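Long-range contact in imine reductase (Bacillus cereus, PDB 4D3D), which catalyses the NADPH-dependent, S-selective reduction of the imine 2-methylpyrroline, and probably of related imines: residues 69-77 against 94-105. Sequence-based numbering, arbitrary orientation.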
# COMPACT_ATOMS: atom_id res chain seq x y z
N SER B 69 -27.49 -38.41 -3.53
CA SER B 69 -28.55 -37.74 -2.79
C SER B 69 -28.13 -37.16 -1.43
O SER B 69 -28.61 -36.07 -1.00
CB SER B 69 -29.73 -38.73 -2.61
OG SER B 69 -30.81 -38.10 -1.85
N THR B 70 -27.23 -37.87 -0.75
CA THR B 70 -26.92 -37.53 0.66
C THR B 70 -25.42 -37.29 0.89
O THR B 70 -24.55 -37.79 0.14
CB THR B 70 -27.35 -38.66 1.62
OG1 THR B 70 -26.54 -39.83 1.50
CG2 THR B 70 -28.79 -39.09 1.38
N VAL B 71 -25.14 -36.59 1.97
CA VAL B 71 -23.72 -36.29 2.41
C VAL B 71 -23.01 -37.63 2.68
O VAL B 71 -21.86 -37.79 2.33
CB VAL B 71 -23.77 -35.41 3.67
CG1 VAL B 71 -22.41 -35.26 4.37
CG2 VAL B 71 -24.29 -34.03 3.28
N ASN B 72 -23.75 -38.60 3.25
CA ASN B 72 -23.18 -39.95 3.59
C ASN B 72 -22.65 -40.59 2.35
O ASN B 72 -21.54 -41.15 2.33
CB ASN B 72 -24.24 -40.85 4.29
CG ASN B 72 -24.13 -40.76 5.77
OD1 ASN B 72 -24.95 -41.28 6.53
ND2 ASN B 72 -23.09 -40.11 6.19
N GLU B 73 -23.42 -40.55 1.26
CA GLU B 73 -22.99 -41.16 0.03
C GLU B 73 -21.78 -40.45 -0.57
O GLU B 73 -20.85 -41.08 -1.15
CB GLU B 73 -24.18 -41.20 -0.98
CG GLU B 73 -25.30 -42.15 -0.54
CD GLU B 73 -26.53 -41.88 -1.39
OE1 GLU B 73 -27.13 -40.84 -1.20
OE2 GLU B 73 -26.81 -42.62 -2.30
N ALA B 74 -21.78 -39.12 -0.45
CA ALA B 74 -20.69 -38.34 -1.00
C ALA B 74 -19.37 -38.69 -0.24
O ALA B 74 -18.33 -38.82 -0.84
CB ALA B 74 -20.98 -36.82 -0.92
N LEU B 75 -19.43 -38.75 1.08
CA LEU B 75 -18.22 -39.10 1.90
C LEU B 75 -17.75 -40.51 1.55
O LEU B 75 -16.57 -40.76 1.49
CB LEU B 75 -18.58 -39.00 3.39
CG LEU B 75 -18.83 -37.61 4.00
CD1 LEU B 75 -19.28 -37.74 5.43
CD2 LEU B 75 -17.52 -36.82 3.93
N ALA B 76 -18.67 -41.45 1.38
CA ALA B 76 -18.31 -42.86 1.11
C ALA B 76 -17.61 -43.08 -0.21
O ALA B 76 -16.84 -44.07 -0.36
CB ALA B 76 -19.55 -43.76 1.22
N ALA B 77 -17.89 -42.19 -1.17
CA ALA B 77 -17.40 -42.36 -2.54
C ALA B 77 -15.88 -42.36 -2.71
O ALA B 77 -15.32 -43.00 -3.65
CB ALA B 77 -18.02 -41.33 -3.47
N ILE B 94 -23.20 -29.67 8.01
CA ILE B 94 -23.43 -30.89 7.22
C ILE B 94 -22.67 -32.13 7.76
O ILE B 94 -23.13 -33.26 7.59
CB ILE B 94 -23.16 -30.70 5.71
CG1 ILE B 94 -21.71 -30.43 5.43
CG2 ILE B 94 -24.02 -29.57 5.06
CD1 ILE B 94 -21.32 -30.44 4.02
N LEU B 95 -21.50 -31.92 8.38
CA LEU B 95 -20.71 -33.08 8.86
C LEU B 95 -20.94 -33.51 10.30
O LEU B 95 -20.83 -34.72 10.60
CB LEU B 95 -19.20 -32.80 8.66
CG LEU B 95 -18.67 -32.56 7.28
CD1 LEU B 95 -17.16 -32.46 7.27
CD2 LEU B 95 -19.16 -33.59 6.31
N GLU B 96 -21.32 -32.61 11.20
CA GLU B 96 -21.53 -32.95 12.63
C GLU B 96 -22.52 -34.11 12.76
O GLU B 96 -22.26 -35.07 13.54
CB GLU B 96 -21.95 -31.75 13.52
CG GLU B 96 -21.98 -32.05 15.05
CD GLU B 96 -23.22 -32.81 15.50
OE1 GLU B 96 -24.27 -32.67 14.82
OE2 GLU B 96 -23.13 -33.65 16.47
N PRO B 97 -23.63 -34.08 11.97
CA PRO B 97 -24.62 -35.16 12.16
C PRO B 97 -24.15 -36.48 11.67
O PRO B 97 -24.83 -37.49 12.00
CB PRO B 97 -25.82 -34.68 11.31
CG PRO B 97 -25.69 -33.15 11.34
CD PRO B 97 -24.18 -32.95 11.19
N VAL B 98 -23.08 -36.51 10.88
CA VAL B 98 -22.51 -37.75 10.36
C VAL B 98 -21.06 -37.96 10.83
O VAL B 98 -20.28 -38.56 10.15
CB VAL B 98 -22.66 -37.84 8.84
CG1 VAL B 98 -24.14 -37.97 8.47
CG2 VAL B 98 -22.04 -36.66 8.13
N SER B 99 -20.78 -37.50 12.03
CA SER B 99 -19.38 -37.44 12.56
C SER B 99 -18.75 -38.83 12.63
O SER B 99 -17.50 -38.96 12.53
CB SER B 99 -19.49 -37.01 14.02
OG SER B 99 -19.59 -35.63 14.17
N GLU B 100 -19.57 -39.87 12.80
CA GLU B 100 -19.08 -41.27 12.81
C GLU B 100 -18.59 -41.84 11.47
O GLU B 100 -18.08 -42.99 11.40
CB GLU B 100 -20.18 -42.16 13.44
CG GLU B 100 -21.37 -42.53 12.50
CD GLU B 100 -22.57 -41.53 12.38
OE1 GLU B 100 -22.40 -40.34 12.78
OE2 GLU B 100 -23.68 -41.94 11.85
N ASN B 101 -18.75 -41.10 10.37
CA ASN B 101 -18.40 -41.54 9.06
C ASN B 101 -17.19 -40.89 8.45
O ASN B 101 -16.93 -41.02 7.23
CB ASN B 101 -19.61 -41.37 8.13
CG ASN B 101 -20.78 -42.29 8.52
OD1 ASN B 101 -20.59 -43.43 8.97
ND2 ASN B 101 -21.98 -41.80 8.36
N LEU B 102 -16.38 -40.25 9.31
CA LEU B 102 -15.26 -39.44 8.76
C LEU B 102 -13.87 -40.09 8.85
O LEU B 102 -12.91 -39.59 8.28
CB LEU B 102 -15.26 -38.14 9.53
CG LEU B 102 -16.50 -37.20 9.41
CD1 LEU B 102 -16.42 -36.01 10.32
CD2 LEU B 102 -16.58 -36.70 7.96
N PHE B 103 -13.76 -41.30 9.43
CA PHE B 103 -12.44 -41.90 9.50
C PHE B 103 -11.84 -42.15 8.19
O PHE B 103 -12.50 -42.69 7.28
CB PHE B 103 -12.43 -43.25 10.28
CG PHE B 103 -11.08 -43.93 10.28
CD1 PHE B 103 -10.00 -43.36 10.94
CD2 PHE B 103 -10.88 -45.17 9.59
CE1 PHE B 103 -8.75 -44.01 10.96
CE2 PHE B 103 -9.66 -45.77 9.60
CZ PHE B 103 -8.58 -45.19 10.31
N GLY B 104 -10.59 -41.76 8.04
CA GLY B 104 -9.89 -41.99 6.82
C GLY B 104 -10.13 -40.99 5.67
O GLY B 104 -9.62 -41.16 4.60
N LYS B 105 -10.98 -40.02 5.88
CA LYS B 105 -11.27 -39.04 4.84
C LYS B 105 -10.25 -37.90 4.95
O LYS B 105 -9.78 -37.61 6.06
CB LYS B 105 -12.67 -38.50 5.04
CG LYS B 105 -13.77 -39.57 4.98
CD LYS B 105 -13.68 -40.38 3.70
CE LYS B 105 -14.56 -41.66 3.73
NZ LYS B 105 -14.46 -42.41 2.46
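Lys105 sends its ammonium group toward the C-terminal part of helix 71-77, where NZ donates to Leu75 O at 2.8 Å and to the carbonyl of Asn78. The donor is tilted 28° from the plane of the Leu75 carbonyl and meets it at a C=O...N angle of 146°. A lysine suits this place because its long chain spans the gap, bent at chi2 and extended beyond, and its charge probably interacts well with the negative end of the helix dipole.

Next to this bond lies an apolar seam. Leu75 pushes CD1 among three side chains of 94-105, meeting Leu102 CD2 at 3.8 Å, Val98 CG2 at 4.0 Å and Leu95 CD2 slightly farther off. Its CG stands anti to the carbonyl carbon (chi1 -71°), and the extended second torsion carries CD1 to the facing segment. One turn earlier, Val71 CG1 touches both Val98 CG2, 4.0 Å away, and Leu95 CD2, while its CG2 branch rests near Ile94 CB. Branched aliphatic residues suit this seam because their methyls interlock without polar atoms to satisfy.

At the other end of the helix, Thr70 is the N-cap: its OG1 accepts from Glu73 N at 3.2 Å, while Glu73 OE1 takes a weak bond from Thr70 N, completing a capping box. The type II turn from Leu102 to Lys105 puts Gly104 at a positive phi, where glycine fits because a side chain would jam against the preceding carbonyl oxygen, and leads into strand 106-109.

Within the Rossmann-type NAD-binding domain, the contact packs helix 71-77 against the C-terminal part of helix 88-95, the 3-10 segment 96-100 and the turn that follows, with Trp50 of strand 46-50 touching Val71 and Ile94, and Trp124 of helix 115-127 touching Leu95 and Leu102.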